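Putative epoxide hydrolase protein (Klebsiella pneumoniae subsp. pneumoniae, PDB 5BOV) is a putative epoxide hydrolase of the alpha/beta hydrolase fold that probably hydrolyses epoxides or ester-type substrates. Local coordinates at residues L19-V24 and V93-A98; H38-D43 and A169-N174; T115-A120 and K128-V133; P260-Y265 and Y273-L278. All blocks are in the same frame, centred on the assembly; numbering follows the deposited sequence.

How the contacts relate
Contacts 1 and 3 pack a helix, and contact 4 a short helical turn, against strands of the central sheet of an alpha/beta hydrolase fold, whereas contact 2 joins the loop after strand 32-37 to helix 165-173. Contacts 1 and 4 lie toward the two borders of the sheet, on opposite sides of the chain's centre, with about 30 Å between their centres. Contact 3 falls between them and meets contact 1 where Val93 CG2 lies 4.2 Å from Val119 CG1. Its centre is about 14 Å from that of contact 4. Contact 2 borders the probable active site: Trp40 N bonds to Asp110, the likely nucleophile, and the helix following Asp110 continues into contact 3.

Contact 1: L19-V24 and V93-A98; sequences LNIGYV and VHLMDA
Backbone hydrogen bonds from Ile21 and Tyr23 to Ile14 and Gln12 of the neighbouring antiparallel strand place strand 19-26 in the sheet, and as alternate residues of it Ile21 and Tyr23 face Leu95 in an entirely apolar contact. This is the helix-on-sheet layer of the alpha/beta hydrolase fold, with helix 85-98 lying over the first strands of the sheet. Ile21 CA and Leu95 CA are 7.6 Å apart, a gap that branched aliphatic side chains suit well. Ile21 reaches with its longer branch: CG1 stands beside the backbone N (chi1 -70°) and the chain then runs extended, which brings Ile21 CD1 to 3.9 Å from Leu95 CB. The other branch, Ile21 CG2, lies 4.2 Å from Leu95 CD1, and the two side chains pass at a slant. Leu95 CD1 also comes within 4.5 Å of Tyr23 CD1, a looser contact. Between the two inward residues Gly22 adds no side chain, while its N bonds to Thr72 OG1 of strand 59-74. Ile14 and Pro64 extend the apolar bed under Leu95. Tyr23 is bordered from within its own strand as well, for Ile21 O lies in the plane of the phenol ring, at its edge.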
loop_
_atom_site.group_PDB
_atom_site.type_symbol
_atom_site.label_atom_id
_atom_site.label_comp_id
_atom_site.label_asym_id
_atom_site.label_seq_id
_atom_site.Cartn_x
_atom_site.Cartn_y
_atom_site.Cartn_z
ATOM N N LEU A 19 -10.399 1.657 -13.769
ATOM C CA LEU A 19 -11.072 2.174 -12.583
ATOM C C LEU A 19 -11.591 3.583 -12.716
ATOM O O LEU A 19 -11.122 4.349 -13.548
ATOM C CB LEU A 19 -10.007 2.178 -11.471
ATOM C CG LEU A 19 -9.336 0.857 -11.155
ATOM C CD1 LEU A 19 -8.290 1.071 -10.058
ATOM C CD2 LEU A 19 -10.348 -0.205 -10.681
ATOM N N ASN A 20 -12.520 3.895 -11.843
ATOM C CA ASN A 20 -12.756 5.285 -11.444
ATOM C C ASN A 20 -12.160 5.381 -10.021
ATOM O O ASN A 20 -12.666 4.752 -9.115
ATOM C CB ASN A 20 -14.249 5.594 -11.507
ATOM C CG ASN A 20 -14.683 6.813 -10.707
ATOM O OD1 ASN A 20 -13.924 7.661 -10.262
ATOM N ND2 ASN A 20 -15.981 6.810 -10.402
ATOM N N ILE A 21 -11.059 6.104 -9.915
ATOM C CA ILE A 21 -10.307 6.148 -8.716
ATOM C C ILE A 21 -10.797 7.290 -7.872
ATOM O O ILE A 21 -10.887 8.443 -8.350
ATOM C CB ILE A 21 -8.789 6.294 -9.017
ATOM C CG1 ILE A 21 -8.284 4.991 -9.623
ATOM C CG2 ILE A 21 -8.002 6.561 -7.704
ATOM C CD1 ILE A 21 -6.820 4.999 -10.073
ATOM N N GLY A 22 -11.063 6.994 -6.583
ATOM C CA GLY A 22 -11.313 8.002 -5.566
ATOM C C GLY A 22 -10.034 8.442 -4.855
ATOM O O GLY A 22 -9.241 7.612 -4.473
ATOM N N TYR A 23 -9.805 9.759 -4.744
ATOM C CA TYR A 23 -8.537 10.283 -4.199
ATOM C C TYR A 23 -8.668 11.637 -3.584
ATOM O O TYR A 23 -9.477 12.456 -3.999
ATOM C CB TYR A 23 -7.424 10.252 -5.258
ATOM C CG TYR A 23 -7.677 11.205 -6.404
ATOM C CD1 TYR A 23 -8.627 10.922 -7.396
ATOM C CD2 TYR A 23 -6.993 12.379 -6.493
ATOM C CE1 TYR A 23 -8.921 11.835 -8.395
ATOM C CE2 TYR A 23 -7.247 13.315 -7.521
ATOM C CZ TYR A 23 -8.188 13.040 -8.460
ATOM O OH TYR A 23 -8.480 13.920 -9.450
ATOM N N VAL A 24 -7.829 11.927 -2.598
ATOM C CA VAL A 24 -7.586 13.278 -2.116
ATOM C C VAL A 24 -6.459 13.903 -2.924
ATOM O O VAL A 24 -5.535 13.240 -3.351
ATOM C CB VAL A 24 -7.138 13.212 -0.659
ATOM C CG1 VAL A 24 -6.750 14.548 -0.118
ATOM C CG2 VAL A 24 -8.213 12.593 0.178
ATOM N N VAL A 93 0.028 4.128 -12.153
ATOM C CA VAL A 93 0.592 4.740 -13.341
ATOM C C VAL A 93 -0.566 5.372 -14.180
ATOM O O VAL A 93 -0.417 6.493 -14.663
ATOM C CB VAL A 93 1.412 3.784 -14.217
ATOM C CG1 VAL A 93 1.855 4.447 -15.525
ATOM C CG2 VAL A 93 2.605 3.337 -13.440
ATOM N N HIS A 94 -1.688 4.657 -14.332
ATOM C CA HIS A 94 -2.838 5.243 -15.023
ATOM C C HIS A 94 -3.355 6.485 -14.298
ATOM O O HIS A 94 -3.759 7.488 -14.953
ATOM C CB HIS A 94 -3.977 4.226 -15.112
ATOM C CG HIS A 94 -3.718 3.140 -16.093
ATOM N ND1 HIS A 94 -3.398 3.365 -17.422
ATOM C CD2 HIS A 94 -3.846 1.803 -15.955
ATOM C CE1 HIS A 94 -3.252 2.189 -18.026
ATOM N NE2 HIS A 94 -3.515 1.232 -17.161
ATOM N N LEU A 95 -3.325 6.478 -12.963
ATOM C CA LEU A 95 -3.737 7.700 -12.201
ATOM C C LEU A 95 -2.787 8.838 -12.484
ATOM O O LEU A 95 -3.228 10.000 -12.687
ATOM C CB LEU A 95 -3.738 7.387 -10.682
ATOM C CG LEU A 95 -4.076 8.502 -9.746
ATOM C CD1 LEU A 95 -5.494 9.015 -9.974
ATOM C CD2 LEU A 95 -3.880 8.059 -8.290
HETATM N N MSE A 96 -1.483 8.563 -12.485
HETATM C CA MSE A 96 -0.462 9.605 -12.749
HETATM C C MSE A 96 -0.698 10.181 -14.119
HETATM O O MSE A 96 -0.730 11.427 -14.313
HETATM C CB MSE A 96 0.953 9.032 -12.597
HETATM C CG MSE A 96 1.304 8.863 -11.101
HETATM SE SE MSE A 96 3.060 7.978 -11.013
HETATM C CE MSE A 96 4.004 9.593 -11.365
ATOM N N ASP A 97 -0.861 9.298 -15.105
ATOM C CA ASP A 97 -1.174 9.763 -16.431
ATOM C C ASP A 97 -2.451 10.634 -16.506
ATOM O O ASP A 97 -2.452 11.718 -17.170
ATOM C CB ASP A 97 -1.314 8.631 -17.445
ATOM C CG ASP A 97 -0.024 7.852 -17.670
ATOM O OD1 ASP A 97 1.088 8.379 -17.408
ATOM O OD2 ASP A 97 -0.146 6.713 -18.215
ATOM N N ALA A 98 -3.519 10.195 -15.854
ATOM C CA ALA A 98 -4.770 10.901 -15.904
ATOM C C ALA A 98 -4.671 12.301 -15.267
ATOM O O ALA A 98 -5.373 13.260 -15.642
ATOM C CB ALA A 98 -5.889 10.095 -15.243
#

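Contact 2: H38-D43 and A169-N174; sequences HGWPYD and AGYRQN
Trp40 overlaps the phenol end of Tyr171 through its NE1, CE2 and CZ2 atoms, with Trp40 CZ2 3.8 Å from Tyr171 CZ. The first residue belongs to the His-Gly-Trp-Pro turn after strand 32-37, which matches the HGXP motif of epoxide hydrolases in the alpha/beta hydrolase fold; the second comes from helix 165-173. The rings meet obliquely, their planes at 50°, and the side chains run past each other in opposite directions. Both have CG anti to the backbone N (chi1 178° in Trp40), an extended placement by which two large aromatics span the 12.9 Å between Trp40 CA and Tyr171 CA. The polar link is weak: Trp40 NE1 donates to Tyr171 OH at 3.3 Å with an N-H...O angle of only 122°, while His209 NE2 is the stronger partner of that hydroxyl. Pro41 CB touches the same Tyr171 OH at 3.8 Å. A cis peptide before Pro41 folds the proline back, placing its CB 3.6 Å above the plane of the Trp40 indole. The backbone N of Trp40 bonds to Asp110 OD2, consistent with an oxyanion-hole position beside the probable nucleophile. The turn is fixed at Gly39 O, which is gripped from opposite faces of its carbonyl plane by His38 ND1 and Tyr42 N, each at 2.9 Å.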
loop_
_atom_site.group_PDB
_atom_site.type_symbol
_atom_site.label_atom_id
_atom_site.label_comp_id
_atom_site.label_asym_id
_atom_site.label_seq_id
_atom_site.Cartn_x
_atom_site.Cartn_y
_atom_site.Cartn_z
ATOM N N HIS A 38 -1.959 3.469 0.757
ATOM C CA HIS A 38 -2.275 2.702 1.966
ATOM C C HIS A 38 -2.116 1.193 1.757
ATOM O O HIS A 38 -1.890 0.729 0.630
ATOM C CB HIS A 38 -3.694 3.053 2.399
ATOM C CG HIS A 38 -4.775 2.561 1.481
ATOM N ND1 HIS A 38 -5.202 1.248 1.483
ATOM C CD2 HIS A 38 -5.445 3.163 0.471
ATOM C CE1 HIS A 38 -6.115 1.074 0.538
ATOM N NE2 HIS A 38 -6.316 2.236 -0.054
ATOM N N GLY A 39 -2.304 0.479 2.865
ATOM C CA GLY A 39 -2.218 -0.942 2.894
ATOM C C GLY A 39 -3.527 -1.622 3.258
ATOM O O GLY A 39 -4.591 -0.975 3.319
ATOM N N TRP A 40 -3.405 -2.912 3.538
ATOM C CA TRP A 40 -4.592 -3.786 3.866
ATOM C C TRP A 40 -4.556 -4.103 5.389
ATOM O O TRP A 40 -3.460 -4.489 5.886
ATOM C CB TRP A 40 -4.547 -5.113 3.113
ATOM C CG TRP A 40 -5.685 -5.979 3.464
ATOM C CD1 TRP A 40 -6.900 -5.956 2.897
ATOM C CD2 TRP A 40 -5.727 -7.001 4.456
ATOM N NE1 TRP A 40 -7.724 -6.873 3.490
ATOM C CE2 TRP A 40 -7.025 -7.532 4.458
ATOM C CE3 TRP A 40 -4.827 -7.463 5.394
ATOM C CZ2 TRP A 40 -7.425 -8.527 5.369
ATOM C CZ3 TRP A 40 -5.207 -8.482 6.232
ATOM C CH2 TRP A 40 -6.517 -8.981 6.247
ATOM N N PRO A 41 -5.684 -4.039 6.111
ATOM C CA PRO A 41 -6.967 -3.513 5.671
ATOM C C PRO A 41 -7.180 -2.092 6.183
ATOM O O PRO A 41 -7.808 -1.841 7.214
ATOM C CB PRO A 41 -7.945 -4.507 6.339
ATOM C CG PRO A 41 -7.212 -4.974 7.590
ATOM C CD PRO A 41 -5.757 -4.619 7.458
ATOM N N TYR A 42 -6.462 -1.176 5.538
ATOM C CA TYR A 42 -6.432 0.241 5.935
ATOM C C TYR A 42 -6.977 1.071 4.813
ATOM O O TYR A 42 -7.462 0.521 3.786
ATOM C CB TYR A 42 -5.031 0.659 6.328
ATOM C CG TYR A 42 -4.423 -0.262 7.388
ATOM C CD1 TYR A 42 -4.566 0.045 8.709
ATOM C CD2 TYR A 42 -3.639 -1.347 7.062
ATOM C CE1 TYR A 42 -4.001 -0.761 9.715
ATOM C CE2 TYR A 42 -3.061 -2.130 8.008
ATOM C CZ TYR A 42 -3.234 -1.844 9.332
ATOM O OH TYR A 42 -2.640 -2.655 10.261
ATOM N N ASP A 43 -6.927 2.394 4.921
ATOM C CA ASP A 43 -7.364 3.215 3.790
ATOM C C ASP A 43 -6.669 4.582 3.789
ATOM O O ASP A 43 -5.667 4.739 4.486
ATOM C CB ASP A 43 -8.896 3.359 3.714
ATOM C CG ASP A 43 -9.451 4.356 4.690
ATOM O OD1 ASP A 43 -8.750 4.766 5.628
ATOM O OD2 ASP A 43 -10.679 4.600 4.548
ATOM N N ALA A 169 -15.983 -16.525 3.048
ATOM C CA ALA A 169 -17.238 -16.285 3.715
ATOM C C ALA A 169 -17.086 -15.550 5.069
ATOM O O ALA A 169 -17.872 -14.672 5.378
ATOM C CB ALA A 169 -17.998 -17.629 3.912
ATOM N N GLY A 170 -16.079 -15.923 5.842
ATOM C CA GLY A 170 -15.795 -15.273 7.092
ATOM C C GLY A 170 -15.463 -13.803 6.894
ATOM O O GLY A 170 -15.935 -12.929 7.635
ATOM N N TYR A 171 -14.652 -13.531 5.885
ATOM C CA TYR A 171 -14.219 -12.139 5.675
ATOM C C TYR A 171 -15.380 -11.308 5.222
ATOM O O TYR A 171 -15.508 -10.141 5.580
ATOM C CB TYR A 171 -12.986 -12.041 4.758
ATOM C CG TYR A 171 -12.321 -10.660 4.817
ATOM C CD1 TYR A 171 -11.846 -10.164 6.041
ATOM C CD2 TYR A 171 -12.202 -9.880 3.692
ATOM C CE1 TYR A 171 -11.310 -8.880 6.100
ATOM C CE2 TYR A 171 -11.667 -8.590 3.733
ATOM C CZ TYR A 171 -11.202 -8.113 4.926
ATOM O OH TYR A 171 -10.675 -6.835 5.049
ATOM N N ARG A 172 -16.217 -11.901 4.389
ATOM C CA ARG A 172 -17.424 -11.198 3.894
ATOM C C ARG A 172 -18.441 -10.987 4.995
ATOM O O ARG A 172 -19.025 -9.904 5.112
ATOM C CB ARG A 172 -18.060 -11.930 2.740
ATOM C CG ARG A 172 -19.322 -11.250 2.200
ATOM C CD ARG A 172 -19.734 -11.822 0.877
ATOM N NE ARG A 172 -18.898 -11.291 -0.185
ATOM C CZ ARG A 172 -18.097 -11.992 -0.976
ATOM N NH1 ARG A 172 -17.962 -13.310 -0.870
ATOM N NH2 ARG A 172 -17.420 -11.327 -1.913
ATOM N N GLN A 173 -18.715 -12.005 5.787
ATOM C CA GLN A 173 -19.709 -11.850 6.854
ATOM C C GLN A 173 -19.254 -10.942 8.019
ATOM O O GLN A 173 -20.093 -10.339 8.700
ATOM C CB GLN A 173 -20.041 -13.198 7.445
ATOM C CG GLN A 173 -20.825 -14.053 6.484
ATOM C CD GLN A 173 -21.064 -15.453 7.066
ATOM O OE1 GLN A 173 -21.091 -15.659 8.308
ATOM N NE2 GLN A 173 -21.175 -16.425 6.181
ATOM N N ASN A 174 -17.950 -10.948 8.294
ATOM C CA ASN A 174 -17.361 -10.393 9.501
ATOM C C ASN A 174 -16.253 -9.344 9.119
ATOM O O ASN A 174 -15.325 -9.242 9.906
ATOM C CB ASN A 174 -16.657 -11.502 10.375
ATOM C CG ASN A 174 -17.613 -12.625 10.776
ATOM O OD1 ASN A 174 -18.779 -12.352 11.071
ATOM N ND2 ASN A 174 -17.125 -13.890 10.803
#

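Contact 3: T115-A120 and K128-V133; sequences TADIVA and KSLVSV
Leu130 fits one methyl against each of two alanines: its CD1 presses on Ala116 CB at 3.5 Å, and its CD2 lies 4.2 Å from Ala120 CB. These residues join the helix and second strand of a beta-alpha-beta crossover in the alpha/beta hydrolase fold, formed by strand 104-108, helix 111-122 and strand 127-133. Alanines spaced one helical turn apart suit this face, because their short side chains let the leucine fill the interface while the axes of 115-120 and 129-133 approach to 8.8 Å. The two run roughly antiparallel, at 147°. Beside this apolar patch Asp117 comes across to the strand, its CG lying beside its own backbone N (chi1 -69°). Asp117 OD1 stands 2.6 Å from Ser132 OG and also touches Leu130 CD2 at 3.6 Å, so a buried carboxylate meets a hydroxyl and a methyl together. A small serine is apt here, since its hydroxyl can sit close to the backbone and still reach the acid. In the next shell, Leu106 of the first strand packs on Ala116, while Ile243 touches Asp117. Backbone bonds from Leu130 to Pro246 and Ile248 fix the strand in the sheet. Beyond the strand, Gly135 O is a second acceptor, beside Asp117 OD1, within reach of the single hydroxyl proton of Ser132, and Leu137 N bonds firmly to Asp117 OD2.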
loop_
_atom_site.group_PDB
_atom_site.type_symbol
_atom_site.label_atom_id
_atom_site.label_comp_id
_atom_site.label_asym_id
_atom_site.label_seq_id
_atom_site.Cartn_x
_atom_site.Cartn_y
_atom_site.Cartn_z
ATOM N N THR A 115 3.144 -1.775 -3.969
ATOM C CA THR A 115 2.722 -1.124 -5.155
ATOM C C THR A 115 3.738 -0.004 -5.559
ATOM O O THR A 115 4.161 0.055 -6.708
ATOM C CB THR A 115 1.313 -0.487 -4.968
ATOM O OG1 THR A 115 0.355 -1.529 -4.678
ATOM C CG2 THR A 115 0.888 0.221 -6.154
ATOM N N ALA A 116 4.163 0.799 -4.588
ATOM C CA ALA A 116 5.159 1.826 -4.883
ATOM C C ALA A 116 6.499 1.228 -5.312
ATOM O O ALA A 116 7.135 1.757 -6.218
ATOM C CB ALA A 116 5.394 2.684 -3.627
ATOM N N ASP A 117 6.909 0.119 -4.673
ATOM C CA ASP A 117 8.083 -0.603 -5.004
ATOM C C ASP A 117 8.021 -1.007 -6.530
ATOM O O ASP A 117 9.021 -0.859 -7.252
ATOM C CB ASP A 117 8.293 -1.843 -4.203
ATOM C CG ASP A 117 8.624 -1.592 -2.744
ATOM O OD1 ASP A 117 8.827 -0.426 -2.329
ATOM O OD2 ASP A 117 8.534 -2.596 -2.021
ATOM N N ILE A 118 6.890 -1.580 -6.940
ATOM C CA ILE A 118 6.729 -2.019 -8.298
ATOM C C ILE A 118 6.805 -0.830 -9.271
ATOM O O ILE A 118 7.484 -0.962 -10.326
ATOM C CB ILE A 118 5.425 -2.812 -8.487
ATOM C CG1 ILE A 118 5.516 -4.101 -7.739
ATOM C CG2 ILE A 118 5.143 -3.084 -10.008
ATOM C CD1 ILE A 118 4.177 -4.815 -7.572
ATOM N N VAL A 119 6.136 0.272 -8.979
ATOM C CA VAL A 119 6.221 1.427 -9.855
ATOM C C VAL A 119 7.668 1.871 -9.994
ATOM O O VAL A 119 8.154 2.141 -11.108
ATOM C CB VAL A 119 5.327 2.589 -9.422
ATOM C CG1 VAL A 119 5.408 3.708 -10.370
ATOM C CG2 VAL A 119 3.907 2.095 -9.379
ATOM N N ALA A 120 8.412 1.914 -8.875
ATOM C CA ALA A 120 9.767 2.324 -8.921
ATOM C C ALA A 120 10.658 1.369 -9.689
ATOM O O ALA A 120 11.618 1.795 -10.329
ATOM C CB ALA A 120 10.277 2.523 -7.482
ATOM N N LYS A 128 10.405 9.883 -8.398
ATOM C CA LYS A 128 11.516 10.722 -7.959
ATOM C C LYS A 128 12.274 10.123 -6.761
ATOM O O LYS A 128 13.509 10.145 -6.728
ATOM C CB LYS A 128 10.990 12.155 -7.672
ATOM C CG LYS A 128 12.017 13.118 -7.228
ATOM C CD LYS A 128 11.378 14.521 -7.026
ATOM C CE LYS A 128 12.475 15.498 -6.736
ATOM N NZ LYS A 128 13.009 15.369 -5.369
ATOM N N SER A 129 11.533 9.709 -5.731
ATOM C CA SER A 129 12.105 9.043 -4.581
ATOM C C SER A 129 10.979 8.210 -3.975
ATOM O O SER A 129 9.813 8.374 -4.345
ATOM C CB SER A 129 12.623 10.014 -3.574
ATOM O OG SER A 129 11.557 10.793 -2.964
ATOM N N LEU A 130 11.371 7.310 -3.109
ATOM C CA LEU A 130 10.507 6.300 -2.516
ATOM C C LEU A 130 10.682 6.147 -1.020
ATOM O O LEU A 130 11.807 6.159 -0.516
ATOM C CB LEU A 130 10.888 4.954 -3.174
ATOM C CG LEU A 130 10.210 3.707 -2.686
ATOM C CD1 LEU A 130 8.691 3.760 -2.922
ATOM C CD2 LEU A 130 10.842 2.448 -3.315
ATOM N N VAL A 131 9.555 6.135 -0.274
ATOM C CA VAL A 131 9.539 5.730 1.100
ATOM C C VAL A 131 8.797 4.401 1.141
ATOM O O VAL A 131 7.632 4.329 0.806
ATOM C CB VAL A 131 8.895 6.758 2.043
ATOM C CG1 VAL A 131 8.818 6.222 3.441
ATOM C CG2 VAL A 131 9.727 8.026 2.034
ATOM N N SER A 132 9.510 3.343 1.519
ATOM C CA SER A 132 8.930 1.984 1.504
ATOM C C SER A 132 8.989 1.393 2.897
ATOM O O SER A 132 10.049 0.944 3.377
ATOM C CB SER A 132 9.688 1.105 0.493
ATOM O OG SER A 132 9.018 -0.129 0.277
ATOM N N VAL A 133 7.844 1.350 3.566
ATOM C CA VAL A 133 7.812 0.787 4.888
ATOM C C VAL A 133 7.980 -0.754 4.811
ATOM O O VAL A 133 7.309 -1.409 3.988
ATOM C CB VAL A 133 6.501 1.057 5.638
ATOM C CG1 VAL A 133 6.453 0.368 6.995
ATOM C CG2 VAL A 133 6.254 2.542 5.757
#

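Contact 4: P260-Y265 and Y273-L278; sequences PAPASY and YEHRDL
Pro262 lies over one face of the His275 imidazole in a CH-pi contact, its CB 3.8 Å from the ring centroid and 14° off the ring normal. The pair ties the short helical turn at 262-265 to strand 273-278, the edge strand of the alpha/beta hydrolase sheet, within its last beta-alpha-beta unit. Proline suits the spot, since its rigid, puckered ring presents C-H groups to the imidazole face; Pro262 CG comes within 3.4 Å of His275 NE2. Aromatic contacts come second. Tyr265 CG sits between its backbone N and carbonyl carbon (chi1 51°), letting the ring reach the strand. It crosses His275 at about a right angle, with Tyr265 OH 3.3 Å from His275 CE1, and its edge receives Tyr273 OH, which lies 3.6 Å from Tyr265 CE1. Hydrogen bonds set the rotation of the imidazole: His275 NE2 donates to Asp277 OD1 at 2.9 Å, nearly in the ring plane but from above the carboxylate, and ND1 pairs with Thr249 OG1 on the adjacent strand. That threonine hydroxyl also bonds to Tyr273 OH. A water spans the segments, donating to Pro262 O at 2.8 Å and bonding to Tyr273 OH at 2.7 Å.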
loop_
_atom_site.group_PDB
_atom_site.type_symbol
_atom_site.label_atom_id
_atom_site.label_comp_id
_atom_site.label_asym_id
_atom_site.label_seq_id
_atom_site.Cartn_x
_atom_site.Cartn_y
_atom_site.Cartn_z
ATOM N N PRO A 260 10.402 -8.384 6.805
ATOM C CA PRO A 260 11.809 -8.796 6.762
ATOM C C PRO A 260 12.721 -8.007 7.661
ATOM O O PRO A 260 12.435 -6.863 8.067
ATOM C CB PRO A 260 12.211 -8.563 5.284
ATOM C CG PRO A 260 11.126 -7.850 4.650
ATOM C CD PRO A 260 10.011 -7.609 5.606
ATOM N N ALA A 261 13.853 -8.605 7.986
ATOM C CA ALA A 261 14.869 -7.892 8.691
ATOM C C ALA A 261 15.504 -6.879 7.722
ATOM O O ALA A 261 15.813 -7.200 6.570
ATOM C CB ALA A 261 15.936 -8.830 9.196
ATOM N N PRO A 262 15.739 -5.639 8.180
ATOM C CA PRO A 262 16.392 -4.646 7.283
ATOM C C PRO A 262 17.650 -5.023 6.573
ATOM O O PRO A 262 17.836 -4.764 5.348
ATOM C CB PRO A 262 16.663 -3.462 8.208
ATOM C CG PRO A 262 15.617 -3.563 9.230
ATOM C CD PRO A 262 15.355 -5.051 9.466
ATOM N N ALA A 263 18.564 -5.747 7.255
ATOM C CA ALA A 263 19.783 -6.138 6.525
ATOM C C ALA A 263 19.468 -6.972 5.283
ATOM O O ALA A 263 20.258 -7.052 4.335
ATOM C CB ALA A 263 20.725 -6.933 7.461
ATOM N N SER A 264 18.380 -7.729 5.340
ATOM C CA SER A 264 18.005 -8.662 4.283
ATOM C C SER A 264 17.671 -7.991 2.966
ATOM O O SER A 264 17.763 -8.611 1.874
ATOM C CB SER A 264 16.885 -9.602 4.709
ATOM O OG SER A 264 15.575 -8.994 4.679
ATOM N N TYR A 265 17.242 -6.717 3.041
ATOM C CA TYR A 265 16.833 -6.009 1.824
ATOM C C TYR A 265 17.766 -4.866 1.442
ATOM O O TYR A 265 17.485 -4.147 0.465
ATOM C CB TYR A 265 15.366 -5.572 1.835
ATOM C CG TYR A 265 14.910 -4.821 3.050
ATOM C CD1 TYR A 265 15.274 -3.500 3.267
ATOM C CD2 TYR A 265 13.972 -5.390 3.907
ATOM C CE1 TYR A 265 14.783 -2.803 4.367
ATOM C CE2 TYR A 265 13.461 -4.709 5.001
ATOM C CZ TYR A 265 13.850 -3.385 5.227
ATOM O OH TYR A 265 13.340 -2.708 6.329
ATOM N N TYR A 273 20.280 5.622 -0.566
ATOM C CA TYR A 273 19.546 4.767 0.396
ATOM C C TYR A 273 19.776 5.124 1.822
ATOM O O TYR A 273 20.887 5.445 2.229
ATOM C CB TYR A 273 20.002 3.318 0.224
ATOM C CG TYR A 273 19.251 2.367 1.085
ATOM C CD1 TYR A 273 17.972 2.031 0.767
ATOM C CD2 TYR A 273 19.784 1.891 2.257
ATOM C CE1 TYR A 273 17.236 1.181 1.601
ATOM C CE2 TYR A 273 19.081 1.034 3.099
ATOM C CZ TYR A 273 17.801 0.699 2.770
ATOM O OH TYR A 273 17.054 -0.147 3.582
ATOM N N GLU A 274 18.722 4.993 2.627
ATOM C CA GLU A 274 18.829 5.075 4.078
ATOM C C GLU A 274 17.745 4.206 4.666
ATOM O O GLU A 274 16.622 4.175 4.109
ATOM C CB GLU A 274 18.631 6.514 4.505
ATOM C CG GLU A 274 18.852 6.712 5.986
ATOM C CD GLU A 274 18.542 8.119 6.515
ATOM O OE1 GLU A 274 18.527 9.053 5.723
ATOM O OE2 GLU A 274 18.327 8.192 7.743
ATOM N N HIS A 275 18.087 3.502 5.713
ATOM C CA HIS A 275 17.103 2.774 6.489
ATOM C C HIS A 275 16.890 3.453 7.850
ATOM O O HIS A 275 17.869 3.833 8.512
ATOM C CB HIS A 275 17.521 1.314 6.762
ATOM C CG HIS A 275 16.500 0.617 7.592
ATOM N ND1 HIS A 275 15.249 0.308 7.115
ATOM C CD2 HIS A 275 16.489 0.275 8.906
ATOM C CE1 HIS A 275 14.498 -0.170 8.071
ATOM N NE2 HIS A 275 15.235 -0.199 9.190
ATOM N N ARG A 276 15.644 3.541 8.299
ATOM C CA ARG A 276 15.318 4.102 9.625
ATOM C C ARG A 276 14.409 3.219 10.414
ATOM O O ARG A 276 13.293 2.880 9.982
ATOM C CB ARG A 276 14.583 5.436 9.565
ATOM C CG ARG A 276 15.376 6.462 8.891
ATOM C CD ARG A 276 14.666 7.787 8.887
ATOM N NE ARG A 276 15.555 8.668 8.231
ATOM C CZ ARG A 276 15.211 9.879 7.883
ATOM N NH1 ARG A 276 13.981 10.371 8.140
ATOM N NH2 ARG A 276 16.128 10.589 7.283
ATOM N N ASP A 277 14.888 2.847 11.594
ATOM C CA ASP A 277 14.067 2.156 12.573
ATOM C C ASP A 277 13.376 3.241 13.325
ATOM O O ASP A 277 14.069 4.103 13.982
ATOM C CB ASP A 277 14.909 1.242 13.484
ATOM C CG ASP A 277 15.420 -0.001 12.764
ATOM O OD1 ASP A 277 14.650 -0.603 11.970
ATOM O OD2 ASP A 277 16.630 -0.273 12.780
ATOM N N LEU A 278 12.080 3.209 13.383
ATOM C CA LEU A 278 11.350 4.207 14.137
ATOM C C LEU A 278 11.220 3.774 15.611
ATOM O O LEU A 278 10.661 2.751 15.868
ATOM C CB LEU A 278 9.977 4.408 13.564
ATOM C CG LEU A 278 9.960 4.892 12.106
ATOM C CD1 LEU A 278 8.529 4.998 11.607
ATOM C CD2 LEU A 278 10.688 6.211 11.945
HETATM O O HOH W 1 18.578 -2.185 4.614
#